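Side-chain contacts in aldose 1-epimerase (Caenorhabditis elegans, PDB 1LUR), which probably interconverts the alpha and beta anomers of aldose sugars such as galactose: residues 188-193 with 276-281; 254-259 with 300-305; 80-85 with 133-138; 49-54 with 296-301. One frame throughout, in Å; residues are numbered along the deposited sequence.

Interaction 1. Residues 188-193 with 276-281; sequences LEMEAD and IHLYAS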
loop_
_atom_site.group_PDB
_atom_site.type_symbol
_atom_site.label_atom_id
_atom_site.label_comp_id
_atom_site.label_asym_id
_atom_site.label_seq_id
_atom_site.Cartn_x
_atom_site.Cartn_y
_atom_site.Cartn_z
ATOM N N LEU A 188 9.869 -6.545 13.085
ATOM C CA LEU A 188 8.606 -6.797 12.413
ATOM C C LEU A 188 8.022 -8.113 12.889
ATOM O O LEU A 188 8.732 -9.112 13.014
ATOM C CB LEU A 188 8.811 -6.835 10.895
ATOM C CG LEU A 188 7.569 -6.955 10.006
ATOM C CD1 LEU A 188 6.653 -5.751 10.216
ATOM C CD2 LEU A 188 8.004 -7.043 8.547
ATOM N N GLU A 189 6.725 -8.104 13.169
ATOM C CA GLU A 189 6.030 -9.296 13.629
ATOM C C GLU A 189 4.715 -9.394 12.870
ATOM O O GLU A 189 3.921 -8.451 12.860
ATOM C CB GLU A 189 5.769 -9.218 15.136
ATOM C CG GLU A 189 5.000 -10.403 15.687
ATOM C CD GLU A 189 5.262 -10.627 17.164
ATOM O OE1 GLU A 189 6.402 -11.002 17.515
ATOM O OE2 GLU A 189 4.334 -10.427 17.974
HETATM N N MSE A 190 4.489 -10.536 12.230
HETATM C CA MSE A 190 3.268 -10.745 11.463
HETATM C C MSE A 190 2.590 -12.079 11.690
HETATM O O MSE A 190 3.244 -13.108 11.863
HETATM C CB MSE A 190 3.563 -10.629 9.969
HETATM C CG MSE A 190 3.149 -9.330 9.326
HETATM SE SE MSE A 190 2.922 -9.599 7.418
HETATM C CE MSE A 190 1.058 -10.108 7.405
ATOM N N GLU A 191 1.265 -12.060 11.673
ATOM C CA GLU A 191 0.496 -13.272 11.863
ATOM C C GLU A 191 0.311 -13.839 10.455
ATOM O O GLU A 191 -0.779 -13.773 9.883
ATOM C CB GLU A 191 -0.863 -12.953 12.483
ATOM C CG GLU A 191 -0.791 -12.166 13.782
ATOM C CD GLU A 191 0.143 -12.796 14.793
ATOM O OE1 GLU A 191 0.051 -14.026 14.997
ATOM O OE2 GLU A 191 0.964 -12.059 15.386
ATOM N N ALA A 192 1.389 -14.372 9.890
ATOM C CA ALA A 192 1.344 -14.944 8.547
ATOM C C ALA A 192 2.045 -16.299 8.482
ATOM O O ALA A 192 3.248 -16.389 8.699
ATOM C CB ALA A 192 1.987 -13.981 7.560
ATOM N N ASP A 193 1.288 -17.345 8.172
ATOM C CA ASP A 193 1.855 -18.692 8.081
ATOM C C ASP A 193 2.320 -19.031 6.670
ATOM O O ASP A 193 3.144 -19.931 6.478
ATOM C CB ASP A 193 0.832 -19.740 8.515
ATOM C CG ASP A 193 0.458 -19.616 9.971
ATOM O OD1 ASP A 193 1.356 -19.328 10.786
ATOM O OD2 ASP A 193 -0.731 -19.819 10.302
ATOM N N ILE A 276 -0.789 -8.843 2.942
ATOM C CA ILE A 276 -0.071 -7.600 3.114
ATOM C C ILE A 276 1.227 -7.759 2.348
ATOM O O ILE A 276 2.060 -8.603 2.689
ATOM C CB ILE A 276 0.258 -7.296 4.585
ATOM C CG1 ILE A 276 -1.031 -7.061 5.377
ATOM C CG2 ILE A 276 1.178 -6.095 4.656
ATOM C CD1 ILE A 276 -0.806 -6.674 6.834
ATOM N N HIS A 277 1.390 -6.964 1.300
ATOM C CA HIS A 277 2.600 -7.033 0.499
ATOM C C HIS A 277 3.684 -6.190 1.148
ATOM O O HIS A 277 3.496 -4.992 1.378
ATOM C CB HIS A 277 2.350 -6.517 -0.917
ATOM C CG HIS A 277 3.528 -6.675 -1.823
ATOM N ND1 HIS A 277 3.858 -7.878 -2.409
ATOM C CD2 HIS A 277 4.479 -5.793 -2.212
ATOM C CE1 HIS A 277 4.961 -7.731 -3.121
ATOM N NE2 HIS A 277 5.359 -6.475 -3.017
ATOM N N LEU A 278 4.816 -6.822 1.441
ATOM C CA LEU A 278 5.942 -6.150 2.063
ATOM C C LEU A 278 7.065 -5.979 1.050
ATOM O O LEU A 278 7.509 -6.951 0.442
ATOM C CB LEU A 278 6.459 -6.972 3.248
ATOM C CG LEU A 278 5.435 -7.384 4.310
ATOM C CD1 LEU A 278 6.073 -8.338 5.311
ATOM C CD2 LEU A 278 4.902 -6.138 5.007
ATOM N N TYR A 279 7.508 -4.742 0.866
ATOM C CA TYR A 279 8.584 -4.441 -0.070
ATOM C C TYR A 279 9.684 -3.695 0.683
ATOM O O TYR A 279 9.499 -2.554 1.113
ATOM C CB TYR A 279 8.061 -3.596 -1.235
ATOM C CG TYR A 279 9.143 -3.070 -2.149
ATOM C CD1 TYR A 279 10.098 -3.922 -2.699
ATOM C CD2 TYR A 279 9.208 -1.715 -2.469
ATOM C CE1 TYR A 279 11.094 -3.433 -3.548
ATOM C CE2 TYR A 279 10.197 -1.220 -3.311
ATOM C CZ TYR A 279 11.135 -2.083 -3.846
ATOM O OH TYR A 279 12.115 -1.588 -4.675
ATOM N N ALA A 280 10.832 -4.352 0.829
ATOM C CA ALA A 280 11.977 -3.782 1.531
ATOM C C ALA A 280 12.677 -2.605 0.858
ATOM O O ALA A 280 13.792 -2.245 1.243
ATOM C CB ALA A 280 12.990 -4.884 1.840
ATOM N N SER A 281 12.045 -2.015 -0.152
ATOM C CA SER A 281 12.631 -0.872 -0.845
ATOM C C SER A 281 14.030 -1.111 -1.436
ATOM O O SER A 281 14.865 -0.207 -1.466
ATOM C CB SER A 281 12.663 0.314 0.129
ATOM O OG SER A 281 13.274 1.457 -0.437
#
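Strand 188-190, which carries L188 and M190, runs nearly antiparallel to strand 276-279 with I276 and L278 (156° between their directions), but the axes come no closer than 11.6 Å, so the strands meet through side chains and not through their backbones. L188 and L278 reach toward one another tip to tip, and methyl CD2 of L188 ends 4.0 Å from CD1 of L278. That CD1 methyl has a second neighbour: the selenium of M190, a selenomethionine, passes it at 4.0 Å as the two side chains slide by in opposite directions. L278 CD1 thus touches both L188 and M190 of the facing strand. M190 continues past L278 and then bends at its last torsion (chi3 89°), which carries the terminal methyl CE across to I276, 3.9 Å from its CD1 and also near its CB. I276 offers this end because its CG1 lies anti to the carbonyl carbon (chi1 -65°), extending CD1 toward the facing strand. All four residues are buried, and the interface is purely apolar. L256 and F258 of the adjacent strand touch L188, while I302 lies beside I276, continuing the layer. Between I276 and L278, H277 points the other way, and its ring nitrogens are hydrogen-bonded to D238 and D240 of neighbouring strand 238-243. An apolar seam closed between two antiparallel sheets stacked face to face is characteristic of a beta sandwich, here the large sandwich of the galactose mutarotase fold.

Interaction 2. Residues 254-259 with 300-305; sequences TYLRFW and LAIEPQ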
loop_
_atom_site.group_PDB
_atom_site.type_symbol
_atom_site.label_atom_id
_atom_site.label_comp_id
_atom_site.label_asym_id
_atom_site.label_seq_id
_atom_site.Cartn_x
_atom_site.Cartn_y
_atom_site.Cartn_z
ATOM N N THR A 254 -4.760 -7.388 15.698
ATOM C CA THR A 254 -3.571 -6.895 15.013
ATOM C C THR A 254 -2.926 -8.030 14.224
ATOM O O THR A 254 -2.753 -9.133 14.742
ATOM C CB THR A 254 -2.543 -6.347 16.017
ATOM O OG1 THR A 254 -3.122 -5.251 16.736
ATOM C CG2 THR A 254 -1.285 -5.873 15.298
ATOM N N TYR A 255 -2.570 -7.757 12.972
ATOM C CA TYR A 255 -1.944 -8.768 12.125
ATOM C C TYR A 255 -0.485 -8.450 11.866
ATOM O O TYR A 255 0.294 -9.327 11.494
ATOM C CB TYR A 255 -2.673 -8.866 10.790
ATOM C CG TYR A 255 -4.119 -9.247 10.921
ATOM C CD1 TYR A 255 -4.504 -10.328 11.715
ATOM C CD2 TYR A 255 -5.109 -8.539 10.244
ATOM C CE1 TYR A 255 -5.839 -10.695 11.832
ATOM C CE2 TYR A 255 -6.445 -8.897 10.353
ATOM C CZ TYR A 255 -6.804 -9.977 11.149
ATOM O OH TYR A 255 -8.131 -10.331 11.263
ATOM N N LEU A 256 -0.121 -7.188 12.062
ATOM C CA LEU A 256 1.246 -6.752 11.847
ATOM C C LEU A 256 1.662 -5.663 12.826
ATOM O O LEU A 256 0.893 -4.748 13.119
ATOM C CB LEU A 256 1.410 -6.250 10.409
ATOM C CG LEU A 256 2.725 -5.568 10.019
ATOM C CD1 LEU A 256 2.895 -5.623 8.509
ATOM C CD2 LEU A 256 2.731 -4.124 10.498
ATOM N N ARG A 257 2.890 -5.779 13.322
ATOM C CA ARG A 257 3.460 -4.825 14.269
ATOM C C ARG A 257 4.849 -4.490 13.735
ATOM O O ARG A 257 5.672 -5.381 13.524
ATOM C CB ARG A 257 3.552 -5.456 15.661
ATOM C CG ARG A 257 2.238 -6.084 16.127
ATOM C CD ARG A 257 2.424 -6.949 17.369
ATOM N NE ARG A 257 1.248 -7.773 17.658
ATOM C CZ ARG A 257 0.809 -8.759 16.876
ATOM N NH1 ARG A 257 1.447 -9.054 15.749
ATOM N NH2 ARG A 257 -0.270 -9.453 17.219
ATOM N N PHE A 258 5.096 -3.206 13.507
ATOM C CA PHE A 258 6.371 -2.719 12.988
ATOM C C PHE A 258 6.859 -1.645 13.959
ATOM O O PHE A 258 6.132 -0.699 14.259
ATOM C CB PHE A 258 6.129 -2.130 11.591
ATOM C CG PHE A 258 7.377 -1.742 10.845
ATOM C CD1 PHE A 258 8.445 -2.629 10.724
ATOM C CD2 PHE A 258 7.457 -0.510 10.203
ATOM C CE1 PHE A 258 9.572 -2.290 9.971
ATOM C CE2 PHE A 258 8.577 -0.162 9.449
ATOM C CZ PHE A 258 9.638 -1.057 9.332
ATOM N N TRP A 259 8.083 -1.782 14.459
ATOM C CA TRP A 259 8.591 -0.787 15.396
ATOM C C TRP A 259 10.102 -0.608 15.384
ATOM O O TRP A 259 10.840 -1.413 14.809
ATOM C CB TRP A 259 8.123 -1.138 16.814
ATOM C CG TRP A 259 8.767 -2.370 17.391
ATOM C CD1 TRP A 259 9.920 -2.426 18.127
ATOM C CD2 TRP A 259 8.306 -3.721 17.269
ATOM N NE1 TRP A 259 10.201 -3.726 18.472
ATOM C CE2 TRP A 259 9.227 -4.542 17.958
ATOM C CE3 TRP A 259 7.204 -4.319 16.643
ATOM C CZ2 TRP A 259 9.079 -5.932 18.039
ATOM C CZ3 TRP A 259 7.057 -5.704 16.725
ATOM C CH2 TRP A 259 7.991 -6.492 17.419
ATOM N N LEU A 300 10.151 0.465 4.439
ATOM C CA LEU A 300 9.384 -0.754 4.276
ATOM C C LEU A 300 8.008 -0.399 3.737
ATOM O O LEU A 300 7.205 0.225 4.435
ATOM C CB LEU A 300 9.229 -1.479 5.611
ATOM C CG LEU A 300 8.390 -2.761 5.566
ATOM C CD1 LEU A 300 9.127 -3.821 4.764
ATOM C CD2 LEU A 300 8.120 -3.261 6.974
ATOM N N ALA A 301 7.749 -0.773 2.488
ATOM C CA ALA A 301 6.459 -0.493 1.879
ATOM C C ALA A 301 5.513 -1.536 2.446
ATOM O O ALA A 301 5.791 -2.731 2.392
ATOM C CB ALA A 301 6.542 -0.616 0.363
ATOM N N ILE A 302 4.407 -1.077 3.017
ATOM C CA ILE A 302 3.420 -1.972 3.598
ATOM C C ILE A 302 2.155 -1.759 2.780
ATOM O O ILE A 302 1.540 -0.692 2.834
ATOM C CB ILE A 302 3.189 -1.634 5.088
ATOM C CG1 ILE A 302 4.511 -1.779 5.852
ATOM C CG2 ILE A 302 2.143 -2.558 5.672
ATOM C CD1 ILE A 302 4.413 -1.513 7.353
ATOM N N GLU A 303 1.779 -2.782 2.020
ATOM C CA GLU A 303 0.599 -2.711 1.166
ATOM C C GLU A 303 -0.471 -3.771 1.395
ATOM O O GLU A 303 -0.390 -4.873 0.843
ATOM C CB GLU A 303 1.057 -2.769 -0.297
ATOM C CG GLU A 303 2.460 -2.208 -0.505
ATOM C CD GLU A 303 3.021 -2.439 -1.902
ATOM O OE1 GLU A 303 4.260 -2.440 -2.043
ATOM O OE2 GLU A 303 2.240 -2.608 -2.859
ATOM N N PRO A 304 -1.479 -3.459 2.229
ATOM C CA PRO A 304 -2.569 -4.401 2.503
ATOM C C PRO A 304 -3.306 -4.504 1.172
ATOM O O PRO A 304 -3.661 -3.484 0.592
ATOM C CB PRO A 304 -3.388 -3.677 3.564
ATOM C CG PRO A 304 -2.332 -2.912 4.323
ATOM C CD PRO A 304 -1.483 -2.351 3.202
ATOM N N GLN A 305 -3.548 -5.715 0.690
ATOM C CA GLN A 305 -4.233 -5.869 -0.599
ATOM C C GLN A 305 -4.678 -7.309 -0.789
ATOM O O GLN A 305 -4.502 -8.145 0.099
ATOM C CB GLN A 305 -3.222 -5.560 -1.711
ATOM C CG GLN A 305 -2.039 -6.548 -1.651
ATOM C CD GLN A 305 -1.021 -6.410 -2.777
ATOM O OE1 GLN A 305 -0.355 -5.386 -2.910
ATOM N NE2 GLN A 305 -0.887 -7.462 -3.583
#
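F258 and L300 make the aromatic part of this contact, a CH-pi interaction. Methyl CD2 of L300 stands over one face of the phenyl ring, 3.6 Å from the ring centroid of F258 and 19° off the ring normal. It is shifted toward the rim, so the nearest ring atom is CE1 of F258, 3.5 Å from L300 CD2. L300 CB follows behind, 3.8 Å from CZ of F258. With CG anti to the backbone N (chi1 -173°), F258 sends its ring toward the other sheet of the sandwich: strand 256-259 belongs to one and strand 300-305 to the other, the two running at 159° with axes 11.1 Å apart. The remaining contacts are looser apolar ones. CD1 of I302 approaches F258 CD2 at 4.3 Å, and, purely aliphatic, CG2 of I302 meets CD1 of L256 at 4.2 Å. Replacing F258 by alanine is likely to strip L300 CD2 of the aromatic face it rests on and to leave I302 CD1 without this neighbour. At the start of the strand Y255 and L256 both face I269 in a classic beta bulge, and the ring of H186 meets that of F258.

Interaction 3. Residues 80-85 with 133-138; sequences STLHFD and DGLPGD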
loop_
_atom_site.group_PDB
_atom_site.type_symbol
_atom_site.label_atom_id
_atom_site.label_comp_id
_atom_site.label_asym_id
_atom_site.label_seq_id
_atom_site.Cartn_x
_atom_site.Cartn_y
_atom_site.Cartn_z
ATOM N N SER A 80 0.929 -9.071 -18.678
ATOM C CA SER A 80 -0.005 -8.067 -19.164
ATOM C C SER A 80 -1.235 -8.622 -19.870
ATOM O O SER A 80 -1.788 -7.965 -20.752
ATOM C CB SER A 80 0.719 -7.113 -20.118
ATOM O OG SER A 80 1.849 -6.525 -19.497
ATOM N N THR A 81 -1.659 -9.823 -19.488
ATOM C CA THR A 81 -2.828 -10.432 -20.104
ATOM C C THR A 81 -3.651 -11.179 -19.062
ATOM O O THR A 81 -3.099 -11.755 -18.127
ATOM C CB THR A 81 -2.435 -11.441 -21.190
ATOM O OG1 THR A 81 -1.416 -10.870 -22.024
ATOM C CG2 THR A 81 -3.655 -11.793 -22.042
ATOM N N LEU A 82 -4.968 -11.164 -19.225
ATOM C CA LEU A 82 -5.868 -11.845 -18.305
ATOM C C LEU A 82 -7.155 -12.179 -19.028
ATOM O O LEU A 82 -7.415 -11.676 -20.122
ATOM C CB LEU A 82 -6.176 -10.964 -17.082
ATOM C CG LEU A 82 -6.933 -9.647 -17.291
ATOM C CD1 LEU A 82 -8.441 -9.907 -17.410
ATOM C CD2 LEU A 82 -6.655 -8.720 -16.116
ATOM N N HIS A 83 -7.952 -13.042 -18.418
ATOM C CA HIS A 83 -9.217 -13.439 -18.994
ATOM C C HIS A 83 -10.295 -13.014 -18.013
ATOM O O HIS A 83 -10.215 -13.328 -16.827
ATOM C CB HIS A 83 -9.256 -14.953 -19.215
ATOM C CG HIS A 83 -8.182 -15.450 -20.133
ATOM N ND1 HIS A 83 -6.897 -15.711 -19.705
ATOM C CD2 HIS A 83 -8.188 -15.691 -21.465
ATOM C CE1 HIS A 83 -6.160 -16.093 -20.734
ATOM N NE2 HIS A 83 -6.919 -16.088 -21.815
ATOM N N PHE A 84 -11.285 -12.275 -18.500
ATOM C CA PHE A 84 -12.366 -11.820 -17.643
ATOM C C PHE A 84 -13.704 -12.096 -18.308
ATOM O O PHE A 84 -13.973 -11.595 -19.397
ATOM C CB PHE A 84 -12.237 -10.319 -17.366
ATOM C CG PHE A 84 -13.301 -9.785 -16.457
ATOM C CD1 PHE A 84 -13.266 -10.053 -15.092
ATOM C CD2 PHE A 84 -14.373 -9.065 -16.969
ATOM C CE1 PHE A 84 -14.287 -9.613 -14.252
ATOM C CE2 PHE A 84 -15.398 -8.621 -16.138
ATOM C CZ PHE A 84 -15.355 -8.896 -14.779
ATOM N N ASP A 85 -14.536 -12.897 -17.650
ATOM C CA ASP A 85 -15.847 -13.232 -18.185
ATOM C C ASP A 85 -15.779 -13.808 -19.610
ATOM O O ASP A 85 -16.575 -13.448 -20.479
ATOM C CB ASP A 85 -16.748 -11.988 -18.141
ATOM C CG ASP A 85 -17.234 -11.657 -16.722
ATOM O OD1 ASP A 85 -16.855 -12.379 -15.771
ATOM O OD2 ASP A 85 -17.996 -10.675 -16.564
ATOM N N ASP A 133 -7.383 2.891 -18.627
ATOM C CA ASP A 133 -6.273 1.991 -18.332
ATOM C C ASP A 133 -6.235 0.619 -18.995
ATOM O O ASP A 133 -5.383 -0.201 -18.653
ATOM C CB ASP A 133 -6.225 1.791 -16.826
ATOM C CG ASP A 133 -7.571 1.351 -16.265
ATOM O OD1 ASP A 133 -8.306 0.641 -16.988
ATOM O OD2 ASP A 133 -7.894 1.699 -15.111
ATOM N N GLY A 134 -7.162 0.350 -19.907
ATOM C CA GLY A 134 -7.166 -0.942 -20.569
ATOM C C GLY A 134 -7.714 -2.111 -19.768
ATOM O O GLY A 134 -7.810 -3.223 -20.291
ATOM N N LEU A 135 -8.054 -1.894 -18.500
ATOM C CA LEU A 135 -8.592 -2.984 -17.691
ATOM C C LEU A 135 -10.107 -3.063 -17.956
ATOM O O LEU A 135 -10.729 -2.076 -18.352
ATOM C CB LEU A 135 -8.262 -2.757 -16.205
ATOM C CG LEU A 135 -6.782 -3.012 -15.839
ATOM C CD1 LEU A 135 -6.465 -2.449 -14.457
ATOM C CD2 LEU A 135 -6.484 -4.520 -15.878
ATOM N N PRO A 136 -10.717 -4.238 -17.749
ATOM C CA PRO A 136 -12.158 -4.367 -18.005
ATOM C C PRO A 136 -13.090 -3.479 -17.199
ATOM O O PRO A 136 -12.776 -3.086 -16.077
ATOM C CB PRO A 136 -12.422 -5.851 -17.759
ATOM C CG PRO A 136 -11.411 -6.198 -16.695
ATOM C CD PRO A 136 -10.164 -5.481 -17.181
ATOM N N GLY A 137 -14.231 -3.153 -17.806
ATOM C CA GLY A 137 -15.237 -2.322 -17.168
ATOM C C GLY A 137 -14.843 -0.955 -16.649
ATOM O O GLY A 137 -13.907 -0.329 -17.135
ATOM N N ASP A 138 -15.584 -0.489 -15.650
ATOM C CA ASP A 138 -15.321 0.814 -15.056
ATOM C C ASP A 138 -15.522 0.764 -13.548
ATOM O O ASP A 138 -15.829 -0.286 -12.984
ATOM C CB ASP A 138 -16.263 1.856 -15.660
ATOM C CG ASP A 138 -17.722 1.461 -15.526
ATOM O OD1 ASP A 138 -18.118 1.023 -14.426
ATOM O OD2 ASP A 138 -18.477 1.591 -16.512
#
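F84 and P136 cross obliquely, the CB-CG edge of the proline standing over one face of the phenyl ring, near its CG and CD2. CB of P136 is 3.8 Å from CD2 of F84, and P136 CG sits 4.1 Å from both F84 CG and CD2. A first torsion of -178° swings the phenyl away from its own backbone N, out from strand 81-84 to the proline. Its opposite face is occupied by the next residue of the chain: CG of D85 lies 3.6 Å above the plane of the F84 ring, offset toward the rim, with the carboxylate tied to R322 by a salt bridge. F84 is thereby held between a proline and an acidic side chain. Two residues earlier, L82 makes a lighter contact, its CD2 methyl 4.2 Å from CD2 of L135. L166 touches L82, F84 and P136 alike, and Y89 packs on both F84 and P136.

The loop that presents L135 and P136 is shaped by an Asx turn made by D133. L135 N donates to OD1 of D133 at 3.0 Å with an N-H...O angle of 160°, meeting the oxygen on its anti side and 34° out of the carboxylate plane. The same OD1 takes part in a salt bridge with R72, which also reaches weakly to the carbonyls of L135, P136 and G137. The chemistry is thus divided: directional polar bonds fix the loop backbone, whereas its grip on the short hairpin strand rests on non-directional apolar packing, governed by the fit of the rings and methyls.

Interaction 4. Residues 49-54 with 296-301; sequences LVLGFD and ANKALA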
loop_
_atom_site.group_PDB
_atom_site.type_symbol
_atom_site.label_atom_id
_atom_site.label_comp_id
_atom_site.label_asym_id
_atom_site.label_seq_id
_atom_site.Cartn_x
_atom_site.Cartn_y
_atom_site.Cartn_z
ATOM N N LEU A 49 6.887 9.428 9.602
ATOM C CA LEU A 49 6.998 7.991 9.411
ATOM C C LEU A 49 6.978 7.461 7.977
ATOM O O LEU A 49 7.256 6.285 7.758
ATOM C CB LEU A 49 5.908 7.298 10.230
ATOM C CG LEU A 49 5.823 7.741 11.696
ATOM C CD1 LEU A 49 4.662 7.031 12.374
ATOM C CD2 LEU A 49 7.135 7.429 12.410
ATOM N N VAL A 50 6.660 8.307 7.003
ATOM C CA VAL A 50 6.628 7.851 5.613
ATOM C C VAL A 50 7.534 8.670 4.697
ATOM O O VAL A 50 7.719 9.875 4.893
ATOM C CB VAL A 50 5.192 7.895 5.031
ATOM C CG1 VAL A 50 4.258 7.071 5.901
ATOM C CG2 VAL A 50 4.705 9.332 4.928
ATOM N N LEU A 51 8.102 8.007 3.695
ATOM C CA LEU A 51 8.983 8.687 2.752
ATOM C C LEU A 51 8.125 9.611 1.907
ATOM O O LEU A 51 6.898 9.586 2.006
ATOM C CB LEU A 51 9.702 7.670 1.863
ATOM C CG LEU A 51 10.541 6.640 2.623
ATOM C CD1 LEU A 51 11.235 5.711 1.639
ATOM C CD2 LEU A 51 11.564 7.353 3.500
ATOM N N GLY A 52 8.766 10.431 1.083
ATOM C CA GLY A 52 8.016 11.344 0.245
ATOM C C GLY A 52 8.862 12.430 -0.392
ATOM O O GLY A 52 10.062 12.258 -0.605
ATOM N N PHE A 53 8.226 13.555 -0.696
ATOM C CA PHE A 53 8.912 14.678 -1.316
ATOM C C PHE A 53 8.420 15.980 -0.713
ATOM O O PHE A 53 7.279 16.073 -0.259
ATOM C CB PHE A 53 8.655 14.663 -2.823
ATOM C CG PHE A 53 9.041 13.369 -3.481
ATOM C CD1 PHE A 53 10.379 13.005 -3.597
ATOM C CD2 PHE A 53 8.064 12.493 -3.947
ATOM C CE1 PHE A 53 10.744 11.786 -4.168
ATOM C CE2 PHE A 53 8.414 11.271 -4.519
ATOM C CZ PHE A 53 9.759 10.915 -4.629
ATOM N N ASP A 54 9.284 16.988 -0.710
ATOM C CA ASP A 54 8.930 18.287 -0.155
ATOM C C ASP A 54 8.017 19.104 -1.076
ATOM O O ASP A 54 7.343 20.026 -0.621
ATOM C CB ASP A 54 10.210 19.071 0.179
ATOM C CG ASP A 54 11.042 18.403 1.275
ATOM O OD1 ASP A 54 12.209 18.802 1.474
ATOM O OD2 ASP A 54 10.531 17.482 1.949
ATOM N N ALA A 296 18.943 1.876 -1.108
ATOM C CA ALA A 296 18.467 0.514 -0.882
ATOM C C ALA A 296 18.029 0.244 0.558
ATOM O O ALA A 296 18.669 0.687 1.513
ATOM C CB ALA A 296 19.542 -0.485 -1.293
ATOM N N ASN A 297 16.929 -0.491 0.691
ATOM C CA ASN A 297 16.362 -0.853 1.986
ATOM C C ASN A 297 16.104 0.328 2.925
ATOM O O ASN A 297 16.111 0.167 4.147
ATOM C CB ASN A 297 17.262 -1.882 2.687
ATOM C CG ASN A 297 17.456 -3.149 1.863
ATOM O OD1 ASN A 297 16.495 -3.731 1.359
ATOM N ND2 ASN A 297 18.703 -3.587 1.734
ATOM N N LYS A 298 15.864 1.507 2.357
ATOM C CA LYS A 298 15.600 2.702 3.152
ATOM C C LYS A 298 14.337 2.568 4.002
ATOM O O LYS A 298 14.342 2.870 5.197
ATOM C CB LYS A 298 15.463 3.925 2.242
ATOM C CG LYS A 298 14.844 5.151 2.913
ATOM C CD LYS A 298 15.651 5.620 4.118
ATOM C CE LYS A 298 15.031 6.862 4.754
ATOM N NZ LYS A 298 15.814 7.340 5.935
ATOM N N ALA A 299 13.248 2.122 3.385
ATOM C CA ALA A 299 12.000 1.964 4.117
ATOM C C ALA A 299 11.326 0.631 3.848
ATOM O O ALA A 299 11.855 -0.230 3.141
ATOM C CB ALA A 299 11.046 3.106 3.774
ATOM N N LEU A 300 10.151 0.465 4.439
ATOM C CA LEU A 300 9.384 -0.754 4.276
ATOM C C LEU A 300 8.008 -0.399 3.737
ATOM O O LEU A 300 7.205 0.225 4.435
ATOM C CB LEU A 300 9.229 -1.479 5.611
ATOM C CG LEU A 300 8.390 -2.761 5.566
ATOM C CD1 LEU A 300 9.127 -3.821 4.764
ATOM C CD2 LEU A 300 8.120 -3.261 6.974
ATOM N N ALA A 301 7.749 -0.773 2.488
ATOM C CA ALA A 301 6.459 -0.493 1.879
ATOM C C ALA A 301 5.513 -1.536 2.446
ATOM O O ALA A 301 5.791 -2.731 2.392
ATOM C CB ALA A 301 6.542 -0.616 0.363
#
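L51 forks over two consecutive residues, K298 and A299, each methyl branch taking a different main neighbour. CD1 presses on CB of A299 at 3.4 Å, tighter than an ordinary van der Waals contact, and L51 CG follows at 3.8 Å from the same CB. CD2 instead rests on the aliphatic part of the lysine, 3.7 Å from CE of K298. The leucine's first torsion puts CG anti to its carbonyl carbon (chi1 -58°), aiming the fork at the second segment. K298 leaves the backbone extended but bends at chi2 (59°) and then runs straight to its amine. Its chi1 sets CG beside L51, with K298 CG 3.9 Å from CD1 of the leucine, and the bend at chi2 then carries CE alongside L51 CD2 as the two side chains cross. The charged end is held by other partners: NZ forms a salt bridge with E292 and a hydrogen bond to the carbonyl of S180. With alanine at L51, the methyl of A299 and the methylenes of K298 would probably lose the branches that pack on them. Y174 packs against both L51 and A299. A leucine wedged between an alanine methyl and a lysine arm here joins two sheets of the fold: the loop after strand 46-48, an edge strand of the four-stranded antiparallel sheet, packs on the loop that enters strand 300-305 of the sandwich.

Interactions 1 and 2 are adjoining parts of one sandwich interior, their centres about 6 Å apart. Strands 187-192 and 256-259 are neighbours in one sheet and 275-279 and 300-305 in the other, where H277 N to E303 O is a probable hydrogen bond of 2.8 Å. Interaction 4 shares L300 and A301 with interaction 2; its centre lies about 14 Å from that contact and about 16 Å from interaction 1. Interaction 3 stands apart, about 28 to 31 Å from the others between centres. Along the chain, interaction 4 spans the longest loop, enclosing interactions 3 and 1, while 1 and 2 interleave. Sequence-distant segments thus meet between two sheets, with interaction 4 joined through strand 300-305.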